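Local coordinates for N-Acetyltransferase, PseH (Campylobacter jejuni subsp. jejuni PT14, PDB 4XPL), which probably transfers an acetyl group from acetyl coenzyme A to the N-4 amine of a UDP-linked amino sugar on the way to pseudaminic acid, which modifies flagellin, at residues Q19-W27 with L64-V74; G99-I107 with K132-T140. The protein carries 8 engineered substitutions. One frame throughout, in Å; residues are numbered along the deposited sequence.

How the contacts relate
From the N terminus the chain runs through strand 8-12 into helix 18-25, then through helix 41-56 to the hairpin of strands 61-67 and 70-78. Contact 1 (19-27 with 64-74) closes this first loop by laying the short helix on one face of the hairpin. Strand 84-91, helix 99-114 and parallel strand 118-124 then form a beta-alpha-beta crossover, and contact 2 (99-107 with 132-140) closes a second loop by pairing that helix with helix 128-136. The loops follow in series, neither nesting nor crossing. They meet through the sheet: on its other face Val-65 packs on Leu-102, and Ile-72 on Ile-101 and Leu-102.

Contact 1 of 2, residues Q19-W27 with L64-V74; sequences QEIELIFKW and LVFQDEQIIGV
Glu-20 OE2 lies between a charge and a ring: it is salt-bridged to Lys-11 of strand 8-12, and at 3.8 Å it meets Phe-66 CZ at the ring edge, where the partly positive C-H groups suit a carboxylate. The carboxylate and ring planes stand 61° apart. Its methylene stem is used too, with Glu-20 CG 3.9 Å from Leu-64 CD2, so an acid can sit on a greasy strand with its carboxylate carried past Leu-64 to Lys-11.

Beyond it the contact is apolar. Leu-64 forks, its other methyl CD1 lying 3.7 Å from Ile-24 CG2. In Ile-24, CG1 occupies the crowded position between backbone N and carbonyl (chi1 71°), which leaves CG2 to face the strand. Leu-23 CD2 and Ile-71 CD1 meet tip to tip at 3.5 Å.

Just past the helix, Trp-27 pushes the outer edge of its six-membered ring against the second strand. Ile-71 CG2 lies at the indole edge, 3.8 Å from CZ2, while Val-74 CG2 approaches CZ3 obliquely at 3.7 Å. Gly-73 follows Ile-72 in a beta bulge opposite Val-65, and its bare CA reaches Trp-27 CH2 at 3.8 Å. Ile-24 CA sits over one indole face, toward its rim.

No hydrogen bond links the segments, so between them shape and the hydrophobic effect do the holding; the polar tie, Glu-20 to Lys-11, runs to edge strand 8-12 beside the hairpin.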
loop_
_atom_site.group_PDB
_atom_site.type_symbol
_atom_site.label_atom_id
_atom_site.label_comp_id
_atom_site.label_asym_id
_atom_site.label_seq_id
_atom_site.Cartn_x
_atom_site.Cartn_y
_atom_site.Cartn_z
ATOM N N GLN A 19 -19.779 -2.083 -0.340
ATOM C CA GLN A 19 -19.399 -3.473 -0.630
ATOM C C GLN A 19 -17.869 -3.637 -0.521
ATOM O O GLN A 19 -17.365 -4.581 0.102
ATOM C CB GLN A 19 -19.882 -3.873 -2.022
ATOM C CG GLN A 19 -19.778 -5.367 -2.339
ATOM N N GLU A 20 -17.138 -2.691 -1.107
ATOM C CA GLU A 20 -15.689 -2.752 -1.099
ATOM C C GLU A 20 -15.165 -2.580 0.317
ATOM O O GLU A 20 -14.245 -3.289 0.719
ATOM C CB GLU A 20 -15.088 -1.708 -2.034
ATOM C CG GLU A 20 -15.293 -1.999 -3.508
ATOM C CD GLU A 20 -15.171 -0.750 -4.371
ATOM O OE1 GLU A 20 -15.224 0.370 -3.819
ATOM O OE2 GLU A 20 -15.051 -0.885 -5.598
ATOM N N ILE A 21 -15.757 -1.653 1.069
ATOM C CA ILE A 21 -15.336 -1.396 2.452
ATOM C C ILE A 21 -15.554 -2.687 3.255
ATOM O O ILE A 21 -14.645 -3.181 3.926
ATOM C CB ILE A 21 -16.121 -0.209 3.087
ATOM C CG1 ILE A 21 -15.733 1.116 2.412
ATOM C CG2 ILE A 21 -15.880 -0.140 4.594
ATOM C CD1 ILE A 21 -16.829 2.185 2.415
ATOM N N GLU A 22 -16.755 -3.230 3.149
ATOM C CA GLU A 22 -17.103 -4.512 3.778
ATOM C C GLU A 22 -16.032 -5.573 3.463
ATOM O O GLU A 22 -15.436 -6.158 4.374
ATOM C CB GLU A 22 -18.473 -4.960 3.249
ATOM C CG GLU A 22 -18.975 -6.307 3.727
ATOM C CD GLU A 22 -19.530 -6.280 5.147
ATOM O OE1 GLU A 22 -20.020 -7.344 5.572
ATOM O OE2 GLU A 22 -19.497 -5.222 5.834
ATOM N N LEU A 23 -15.798 -5.788 2.166
ATOM C CA LEU A 23 -14.862 -6.804 1.677
ATOM C C LEU A 23 -13.444 -6.654 2.224
ATOM O O LEU A 23 -12.912 -7.579 2.834
ATOM C CB LEU A 23 -14.817 -6.776 0.140
ATOM C CG LEU A 23 -13.983 -7.812 -0.614
ATOM C CD1 LEU A 23 -14.691 -9.165 -0.666
ATOM C CD2 LEU A 23 -13.681 -7.334 -2.037
ATOM N N ILE A 24 -12.820 -5.503 1.997
ATOM C CA ILE A 24 -11.378 -5.409 2.197
ATOM C C ILE A 24 -10.963 -5.375 3.659
ATOM O O ILE A 24 -9.895 -5.881 3.992
ATOM C CB ILE A 24 -10.704 -4.263 1.384
ATOM C CG1 ILE A 24 -11.051 -2.893 1.923
ATOM C CG2 ILE A 24 -11.070 -4.373 -0.116
ATOM C CD1 ILE A 24 -10.534 -1.789 1.004
ATOM N N PHE A 25 -11.802 -4.827 4.534
ATOM C CA PHE A 25 -11.415 -4.726 5.950
ATOM C C PHE A 25 -11.509 -6.080 6.660
ATOM O O PHE A 25 -10.948 -6.256 7.737
ATOM C CB PHE A 25 -12.190 -3.615 6.666
ATOM C CG PHE A 25 -11.708 -2.221 6.311
ATOM C CD1 PHE A 25 -10.677 -1.627 7.025
ATOM C CD2 PHE A 25 -12.281 -1.519 5.257
ATOM C CE1 PHE A 25 -10.225 -0.352 6.701
ATOM C CE2 PHE A 25 -11.826 -0.250 4.895
ATOM C CZ PHE A 25 -10.801 0.340 5.629
ATOM N N LYS A 26 -12.177 -7.039 6.018
ATOM C CA LYS A 26 -12.210 -8.435 6.461
ATOM C C LYS A 26 -10.983 -9.268 6.089
ATOM O O LYS A 26 -10.834 -10.376 6.591
ATOM C CB LYS A 26 -13.427 -9.141 5.859
ATOM C CG LYS A 26 -14.751 -8.725 6.456
ATOM C CD LYS A 26 -15.893 -9.375 5.688
ATOM C CE LYS A 26 -17.226 -9.179 6.386
ATOM N NZ LYS A 26 -18.336 -9.637 5.502
ATOM N N TRP A 27 -10.122 -8.783 5.198
ATOM C CA TRP A 27 -8.959 -9.564 4.801
ATOM C C TRP A 27 -8.115 -9.913 6.019
ATOM O O TRP A 27 -7.857 -9.048 6.860
ATOM C CB TRP A 27 -8.093 -8.819 3.770
ATOM C CG TRP A 27 -8.723 -8.670 2.412
ATOM C CD1 TRP A 27 -9.862 -9.269 1.954
ATOM C CD2 TRP A 27 -8.214 -7.893 1.317
ATOM N NE1 TRP A 27 -10.107 -8.892 0.656
ATOM C CE2 TRP A 27 -9.105 -8.058 0.237
ATOM C CE3 TRP A 27 -7.095 -7.078 1.148
ATOM C CZ2 TRP A 27 -8.921 -7.417 -0.988
ATOM C CZ3 TRP A 27 -6.899 -6.469 -0.079
ATOM C CH2 TRP A 27 -7.808 -6.649 -1.136
ATOM N N LEU A 64 -7.323 0.729 -3.818
ATOM C CA LEU A 64 -7.722 -0.637 -4.147
ATOM C C LEU A 64 -7.241 -0.862 -5.581
ATOM O O LEU A 64 -7.549 -0.043 -6.464
ATOM C CB LEU A 64 -9.231 -0.782 -3.997
ATOM C CG LEU A 64 -9.908 -2.143 -4.139
ATOM C CD1 LEU A 64 -9.353 -3.103 -3.124
ATOM C CD2 LEU A 64 -11.418 -2.037 -3.994
ATOM N N VAL A 65 -6.525 -1.951 -5.812
ATOM C CA VAL A 65 -5.946 -2.237 -7.119
ATOM C C VAL A 65 -6.762 -3.293 -7.858
ATOM O O VAL A 65 -7.020 -4.368 -7.328
ATOM C CB VAL A 65 -4.498 -2.702 -6.997
ATOM C CG1 VAL A 65 -3.877 -2.977 -8.426
ATOM C CG2 VAL A 65 -3.675 -1.641 -6.190
ATOM N N PHE A 66 -7.123 -2.977 -9.100
ATOM C CA PHE A 66 -7.860 -3.855 -9.945
ATOM C C PHE A 66 -7.009 -4.324 -11.137
ATOM O O PHE A 66 -6.216 -3.564 -11.720
ATOM C CB PHE A 66 -9.098 -3.145 -10.502
ATOM C CG PHE A 66 -10.181 -2.870 -9.470
ATOM C CD1 PHE A 66 -10.038 -1.848 -8.564
ATOM C CD2 PHE A 66 -11.366 -3.584 -9.475
ATOM C CE1 PHE A 66 -11.044 -1.568 -7.649
ATOM C CE2 PHE A 66 -12.363 -3.325 -8.553
ATOM C CZ PHE A 66 -12.174 -2.302 -7.630
ATOM N N GLN A 67 -7.228 -5.582 -11.514
ATOM C CA GLN A 67 -6.661 -6.139 -12.728
ATOM C C GLN A 67 -7.871 -6.656 -13.500
ATOM O O GLN A 67 -8.568 -7.552 -13.036
ATOM C CB GLN A 67 -5.674 -7.257 -12.381
ATOM C CG GLN A 67 -5.108 -8.038 -13.592
ATOM C CD GLN A 67 -4.272 -9.244 -13.171
ATOM O OE1 GLN A 67 -4.798 -10.231 -12.619
ATOM N NE2 GLN A 67 -2.961 -9.183 -13.450
ATOM N N ASP A 68 -8.173 -5.991 -14.618
ATOM C CA ASP A 68 -9.286 -6.345 -15.484
ATOM C C ASP A 68 -10.584 -6.467 -14.697
ATOM O O ASP A 68 -11.324 -7.437 -14.880
ATOM C CB ASP A 68 -8.993 -7.672 -16.210
ATOM N N GLU A 69 -10.858 -5.486 -13.833
ATOM C CA GLU A 69 -12.129 -5.450 -13.067
ATOM C C GLU A 69 -12.206 -6.444 -11.870
ATOM O O GLU A 69 -13.196 -6.474 -11.148
ATOM C CB GLU A 69 -13.348 -5.590 -13.959
ATOM C CG GLU A 69 -13.323 -4.794 -15.324
ATOM C CD GLU A 69 -13.403 -3.263 -15.203
ATOM O OE1 GLU A 69 -12.522 -2.634 -14.559
ATOM O OE2 GLU A 69 -14.344 -2.675 -15.806
ATOM N N GLN A 70 -11.120 -7.181 -11.630
ATOM C CA GLN A 70 -10.971 -7.995 -10.420
ATOM C C GLN A 70 -10.071 -7.298 -9.400
ATOM O O GLN A 70 -8.998 -6.837 -9.766
ATOM C CB GLN A 70 -10.334 -9.339 -10.776
ATOM C CG GLN A 70 -11.255 -10.304 -11.476
ATOM C CD GLN A 70 -12.439 -10.679 -10.617
ATOM O OE1 GLN A 70 -12.290 -10.906 -9.420
ATOM N NE2 GLN A 70 -13.620 -10.734 -11.214
ATOM N N ILE A 71 -10.481 -7.261 -8.128
ATOM C CA ILE A 71 -9.608 -6.749 -7.060
ATOM C C ILE A 71 -8.428 -7.695 -6.846
ATOM O O ILE A 71 -8.643 -8.901 -6.728
ATOM C CB ILE A 71 -10.380 -6.559 -5.729
ATOM C CG1 ILE A 71 -11.412 -5.440 -5.866
ATOM C CG2 ILE A 71 -9.428 -6.226 -4.581
ATOM C CD1 ILE A 71 -12.536 -5.490 -4.824
ATOM N N ILE A 72 -7.184 -7.161 -6.812
ATOM C CA ILE A 72 -6.015 -7.984 -6.506
ATOM C C ILE A 72 -5.234 -7.599 -5.253
ATOM O O ILE A 72 -4.438 -8.397 -4.764
ATOM C CB ILE A 72 -5.060 -8.090 -7.716
ATOM C CG1 ILE A 72 -4.530 -6.733 -8.186
ATOM C CG2 ILE A 72 -5.852 -8.830 -8.903
ATOM C CD1 ILE A 72 -3.214 -6.865 -9.031
ATOM N N GLY A 73 -5.488 -6.408 -4.714
ATOM C CA GLY A 73 -4.835 -6.016 -3.468
ATOM C C GLY A 73 -5.051 -4.555 -3.179
ATOM O O GLY A 73 -5.854 -3.872 -3.855
ATOM N N VAL A 74 -4.347 -4.101 -2.154
ATOM C CA VAL A 74 -4.355 -2.700 -1.739
ATOM C C VAL A 74 -2.922 -2.207 -1.698
ATOM O O VAL A 74 -1.984 -2.944 -1.285
ATOM C CB VAL A 74 -5.016 -2.566 -0.342
ATOM C CG1 VAL A 74 -4.659 -1.215 0.389
ATOM C CG2 VAL A 74 -6.536 -2.784 -0.437
#

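Contact 2 of 2, residues G99-I107 with K132-T140; sequences GQILMNEII and KLYQQNHFT. With ACO (acetyl coenzyme *a), chain B.
Met-103 and Leu-133 form the dense side of this helix pair, running alongside one another and pointing opposite ways, with Met-103 CG 3.7 Å from Leu-133 CD2. The methionine bends at both chi2 (-56°) and chi3 (-61°), and this curl brings SD to Tyr-134 and CE to both Tyr-134 and Phe-139. SD makes an oblique Met-aromatic contact with Tyr-134, 3.7 Å from CE1, while CE lies 3.6 Å from Phe-139 CE1. A flexible, polarisable thioether suits neighbours of differing tilt; Phe-87 of strand 84-91 also meets both rings. Ile-107 continues this packing, its CD1 4.2 Å from Phe-139 CE1.

In the GNAT fold the helix after strand 84-91 starts at the coenzyme pyrophosphate, and Gly-99 N, at that helix start, gives a weak hydrogen bond to O4A of acetyl coenzyme A. With no side chain, Gly-99 lets both that oxygen and Leu-133 CD2 come close, the latter 3.8 Å from Gly-99 C. From the other helix, Gln-136 NE2 donates an almost straight bond to the 3'-phosphate oxygen O7A (2.7 Å), and a Schellman motif with His-138 at positive phi then turns the chain so that Phe-139 drops into the core.

Toward solvent, methyls give way to amides. Gln-100 and Asn-137 pair through two hydrogen bonds, their planes only 21° apart: Gln-100 NE2 reaches a lone pair of Asn-137 OD1 at 2.7 Å, and Asn-137 ND2 returns a bond to Gln-100 OE1 at 2.9 Å. Each amide nitrogen has a second acceptor, Asn-104 OD1 for Gln-100 and Leu-133 O for Asn-137, which should hold both groups against flipping. A water donates to Asn-104 OD1 and to Asn-137 OD1, bridging the two.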
loop_
_atom_site.group_PDB
_atom_site.type_symbol
_atom_site.label_atom_id
_atom_site.label_comp_id
_atom_site.label_asym_id
_atom_site.label_seq_id
_atom_site.Cartn_x
_atom_site.Cartn_y
_atom_site.Cartn_z
ATOM N N GLY A 99 2.142 -9.733 -5.762
ATOM C CA GLY A 99 3.056 -8.755 -5.155
ATOM C C GLY A 99 3.843 -7.908 -6.133
ATOM O O GLY A 99 3.939 -6.694 -5.954
ATOM N N GLN A 100 4.364 -8.525 -7.185
ATOM C CA GLN A 100 5.119 -7.794 -8.206
ATOM C C GLN A 100 4.265 -6.763 -8.936
ATOM O O GLN A 100 4.718 -5.658 -9.198
ATOM C CB GLN A 100 5.804 -8.729 -9.198
ATOM C CG GLN A 100 6.733 -7.994 -10.188
ATOM C CD GLN A 100 7.820 -7.192 -9.503
ATOM O OE1 GLN A 100 8.515 -7.717 -8.627
ATOM N NE2 GLN A 100 7.996 -5.921 -9.902
ATOM N N ILE A 101 3.013 -7.113 -9.223
ATOM C CA ILE A 101 2.086 -6.174 -9.834
ATOM C C ILE A 101 1.847 -4.984 -8.928
ATOM O O ILE A 101 1.920 -3.827 -9.361
ATOM C CB ILE A 101 0.731 -6.840 -10.112
ATOM C CG1 ILE A 101 0.942 -7.964 -11.126
ATOM C CG2 ILE A 101 -0.259 -5.772 -10.590
ATOM C CD1 ILE A 101 -0.327 -8.742 -11.544
ATOM N N LEU A 102 1.584 -5.255 -7.655
ATOM C CA LEU A 102 1.408 -4.190 -6.682
ATOM C C LEU A 102 2.646 -3.313 -6.552
ATOM O O LEU A 102 2.528 -2.084 -6.464
ATOM C CB LEU A 102 1.002 -4.734 -5.317
ATOM C CG LEU A 102 -0.217 -5.653 -5.229
ATOM C CD1 LEU A 102 -0.483 -6.134 -3.783
ATOM C CD2 LEU A 102 -1.457 -4.966 -5.844
ATOM N N MET A 103 3.817 -3.946 -6.564
ATOM C CA MET A 103 5.107 -3.223 -6.511
ATOM C C MET A 103 5.317 -2.352 -7.755
ATOM O O MET A 103 5.759 -1.199 -7.651
ATOM C CB MET A 103 6.285 -4.201 -6.361
ATOM C CG MET A 103 6.438 -4.850 -5.006
ATOM S SD MET A 103 6.580 -3.659 -3.643
ATOM C CE MET A 103 8.084 -2.795 -4.141
ATOM N N ASN A 104 5.003 -2.878 -8.934
ATOM C CA ASN A 104 5.054 -2.051 -10.141
ATOM C C ASN A 104 4.191 -0.809 -9.996
ATOM O O ASN A 104 4.612 0.278 -10.378
ATOM C CB ASN A 104 4.569 -2.804 -11.407
ATOM C CG ASN A 104 5.544 -3.883 -11.877
ATOM O OD1 ASN A 104 6.765 -3.847 -11.582
ATOM N ND2 ASN A 104 4.998 -4.875 -12.601
ATOM N N GLU A 105 2.958 -0.985 -9.525
ATOM C CA GLU A 105 2.055 0.137 -9.329
ATOM C C GLU A 105 2.537 1.143 -8.292
ATOM O O GLU A 105 2.386 2.355 -8.483
ATOM C CB GLU A 105 0.658 -0.346 -8.947
ATOM C CG GLU A 105 -0.032 -1.145 -10.019
ATOM C CD GLU A 105 -0.155 -0.395 -11.350
ATOM O OE1 GLU A 105 -0.637 0.753 -11.337
ATOM O OE2 GLU A 105 0.238 -0.961 -12.380
ATOM N N ILE A 106 3.087 0.645 -7.194
ATOM C CA ILE A 106 3.621 1.502 -6.145
ATOM C C ILE A 106 4.729 2.393 -6.697
ATOM O O ILE A 106 4.732 3.600 -6.469
ATOM C CB ILE A 106 4.167 0.682 -4.936
ATOM C CG1 ILE A 106 2.999 0.165 -4.069
ATOM C CG2 ILE A 106 5.148 1.537 -4.060
ATOM C CD1 ILE A 106 3.271 -1.102 -3.346
ATOM N N ILE A 107 5.687 1.791 -7.390
ATOM C CA ILE A 107 6.845 2.525 -7.894
ATOM C C ILE A 107 6.439 3.517 -8.980
ATOM O O ILE A 107 6.848 4.709 -8.944
ATOM C CB ILE A 107 7.979 1.537 -8.359
ATOM C CG1 ILE A 107 8.450 0.696 -7.164
ATOM C CG2 ILE A 107 9.106 2.286 -9.002
ATOM C CD1 ILE A 107 9.350 -0.463 -7.506
ATOM N N LYS A 132 12.141 -10.150 0.161
ATOM C CA LYS A 132 12.551 -10.679 -1.133
ATOM C C LYS A 132 11.964 -9.832 -2.284
ATOM O O LYS A 132 12.642 -9.505 -3.264
ATOM C CB LYS A 132 12.062 -12.115 -1.245
ATOM C CG LYS A 132 12.471 -12.865 -2.537
ATOM C CD LYS A 132 13.980 -12.786 -2.718
ATOM C CE LYS A 132 14.545 -13.892 -3.561
ATOM N NZ LYS A 132 15.997 -14.048 -3.178
ATOM N N LEU A 133 10.700 -9.460 -2.134
ATOM C CA LEU A 133 10.005 -8.699 -3.159
ATOM C C LEU A 133 10.652 -7.336 -3.321
ATOM O O LEU A 133 10.867 -6.879 -4.435
ATOM C CB LEU A 133 8.543 -8.542 -2.751
ATOM C CG LEU A 133 7.583 -8.139 -3.823
ATOM C CD1 LEU A 133 7.648 -9.138 -4.986
ATOM C CD2 LEU A 133 6.188 -8.038 -3.192
ATOM N N TYR A 134 10.969 -6.695 -2.196
ATOM C CA TYR A 134 11.620 -5.378 -2.200
ATOM C C TYR A 134 13.021 -5.462 -2.806
ATOM O O TYR A 134 13.408 -4.616 -3.621
ATOM C CB TYR A 134 11.687 -4.799 -0.771
ATOM C CG TYR A 134 10.324 -4.514 -0.140
ATOM C CD1 TYR A 134 9.139 -4.647 -0.871
ATOM C CD2 TYR A 134 10.220 -4.123 1.194
ATOM C CE1 TYR A 134 7.908 -4.415 -0.294
ATOM C CE2 TYR A 134 8.948 -3.857 1.775
ATOM C CZ TYR A 134 7.819 -4.001 1.021
ATOM O OH TYR A 134 6.570 -3.767 1.576
ATOM N N GLN A 135 13.776 -6.486 -2.424
ATOM C CA GLN A 135 15.122 -6.695 -2.958
ATOM C C GLN A 135 15.047 -6.925 -4.461
ATOM O O GLN A 135 15.893 -6.432 -5.214
ATOM C CB GLN A 135 15.801 -7.902 -2.283
ATOM C CG GLN A 135 17.090 -8.366 -2.943
ATOM C CD GLN A 135 16.972 -9.743 -3.563
ATOM O OE1 GLN A 135 17.113 -10.762 -2.857
ATOM N NE2 GLN A 135 16.742 -9.797 -4.883
ATOM N N GLN A 136 14.045 -7.680 -4.905
ATOM C CA GLN A 136 13.888 -7.940 -6.341
ATOM C C GLN A 136 13.582 -6.667 -7.133
ATOM O O GLN A 136 13.829 -6.608 -8.326
ATOM C CB GLN A 136 12.795 -8.982 -6.595
ATOM C CG GLN A 136 13.226 -10.394 -6.227
ATOM C CD GLN A 136 12.123 -11.420 -6.349
ATOM O OE1 GLN A 136 12.402 -12.617 -6.434
ATOM N NE2 GLN A 136 10.878 -10.976 -6.350
ATOM N N ASN A 137 13.026 -5.659 -6.475
ATOM C CA ASN A 137 12.735 -4.373 -7.118
ATOM C C ASN A 137 13.783 -3.274 -6.770
ATOM O O ASN A 137 13.516 -2.060 -6.879
ATOM C CB ASN A 137 11.313 -3.933 -6.762
ATOM C CG ASN A 137 10.261 -4.754 -7.470
ATOM O OD1 ASN A 137 9.894 -4.439 -8.595
ATOM N ND2 ASN A 137 9.836 -5.867 -6.858
ATOM N N HIS A 138 14.978 -3.742 -6.424
ATOM C CA HIS A 138 16.210 -2.937 -6.210
ATOM C C HIS A 138 16.219 -2.068 -4.965
ATOM O O HIS A 138 17.043 -1.152 -4.846
ATOM C CB HIS A 138 16.602 -2.131 -7.454
ATOM C CG HIS A 138 16.495 -2.908 -8.723
ATOM N ND1 HIS A 138 16.937 -4.210 -8.832
ATOM C CD2 HIS A 138 16.039 -2.558 -9.947
ATOM C CE1 HIS A 138 16.729 -4.635 -10.066
ATOM N NE2 HIS A 138 16.189 -3.652 -10.764
ATOM N N PHE A 139 15.342 -2.387 -4.010
ATOM C CA PHE A 139 15.411 -1.783 -2.695
ATOM C C PHE A 139 16.676 -2.204 -1.954
ATOM O O PHE A 139 17.224 -3.287 -2.151
ATOM C CB PHE A 139 14.157 -2.108 -1.861
ATOM C CG PHE A 139 12.951 -1.304 -2.252
ATOM C CD1 PHE A 139 12.196 -1.653 -3.372
ATOM C CD2 PHE A 139 12.606 -0.157 -1.551
ATOM C CE1 PHE A 139 11.118 -0.910 -3.753
ATOM C CE2 PHE A 139 11.525 0.579 -1.932
ATOM C CZ PHE A 139 10.768 0.198 -3.028
ATOM N N THR A 140 17.163 -1.310 -1.117
ATOM C CA THR A 140 18.335 -1.601 -0.333
ATOM C C THR A 140 18.022 -1.302 1.146
ATOM O O THR A 140 17.335 -0.337 1.473
ATOM C CB THR A 140 19.591 -0.900 -0.923
ATOM O OG1 THR A 140 19.412 0.506 -0.975
ATOM C CG2 THR A 140 19.858 -1.359 -2.364
HETATM N N1A ACO B . 12.578 -16.387 1.613
HETATM C C2A ACO B . 12.779 -15.753 0.438
HETATM N N3A ACO B . 11.806 -15.616 -0.488
HETATM C C4A ACO B . 10.550 -16.110 -0.294
HETATM C C5A ACO B . 10.252 -16.805 0.965
HETATM C C6A ACO B . 11.374 -16.926 1.941
HETATM N N6A ACO B . 11.214 -17.557 3.133
HETATM N N7A ACO B . 8.957 -17.185 0.889
HETATM C C8A ACO B . 8.466 -16.769 -0.313
HETATM N N9A ACO B . 9.421 -16.122 -1.017
HETATM C C1B ACO B . 9.315 -15.492 -2.372
HETATM C C2B ACO B . 8.429 -16.253 -3.352
HETATM O O2B ACO B . 9.101 -17.389 -3.904
HETATM C C3B ACO B . 8.161 -15.172 -4.377
HETATM O O3B ACO B . 9.259 -15.147 -5.289
HETATM P P3B ACO B . 9.224 -14.420 -6.733
HETATM O O7A ACO B . 8.978 -12.942 -6.450
HETATM O O8A ACO B . 10.620 -14.680 -7.253
HETATM O O9A ACO B . 8.126 -15.116 -7.513
HETATM C C4B ACO B . 8.078 -13.885 -3.556
HETATM O O4B ACO B . 8.766 -14.159 -2.326
HETATM C C5B ACO B . 6.629 -13.453 -3.303
HETATM O O5B ACO B . 5.845 -14.548 -2.802
HETATM P P1A ACO B . 4.308 -14.835 -3.230
HETATM O O1A ACO B . 3.780 -16.022 -2.471
HETATM O O2A ACO B . 4.181 -14.775 -4.737
HETATM O O3A ACO B . 3.489 -13.653 -2.510
HETATM P P2A ACO B . 2.824 -12.429 -3.282
HETATM O O4A ACO B . 3.786 -11.901 -4.314
HETATM O O5A ACO B . 1.461 -12.900 -3.744
HETATM O O6A ACO B . 2.531 -11.389 -2.082
HETATM C CBP ACO B . 2.871 -9.837 -0.347
HETATM C CCP ACO B . 3.559 -10.773 -1.310
HETATM C CDP ACO B . 2.078 -8.785 -1.176
HETATM C CEP ACO B . 3.930 -9.156 0.529
HETATM C CAP ACO B . 1.929 -10.698 0.512
HETATM O OAP ACO B . 2.671 -11.740 1.193
HETATM C C9P ACO B . 1.178 -9.898 1.529
HETATM O O9P ACO B . 0.207 -9.210 1.207
HETATM N N8P ACO B . 1.602 -10.016 2.791
HETATM C C7P ACO B . 0.905 -9.374 3.900
HETATM C C6P ACO B . 1.059 -7.847 3.849
HETATM C C5P ACO B . 2.514 -7.430 3.931
HETATM O O5P ACO B . 3.316 -8.042 4.645
HETATM N N4P ACO B . 2.873 -6.344 3.245
HETATM C C3P ACO B . 4.194 -5.731 3.467
HETATM C C2P ACO B . 4.155 -4.794 4.696
HETATM S S1P ACO B . 3.106 -3.419 4.280
HETATM C C ACO B . 1.641 -3.690 5.024
HETATM O O ACO B . 1.450 -4.727 5.670
HETATM C CH3 ACO B . 0.568 -2.646 4.840
HETATM O O HOH W 1 8.944 -2.571 -10.366
#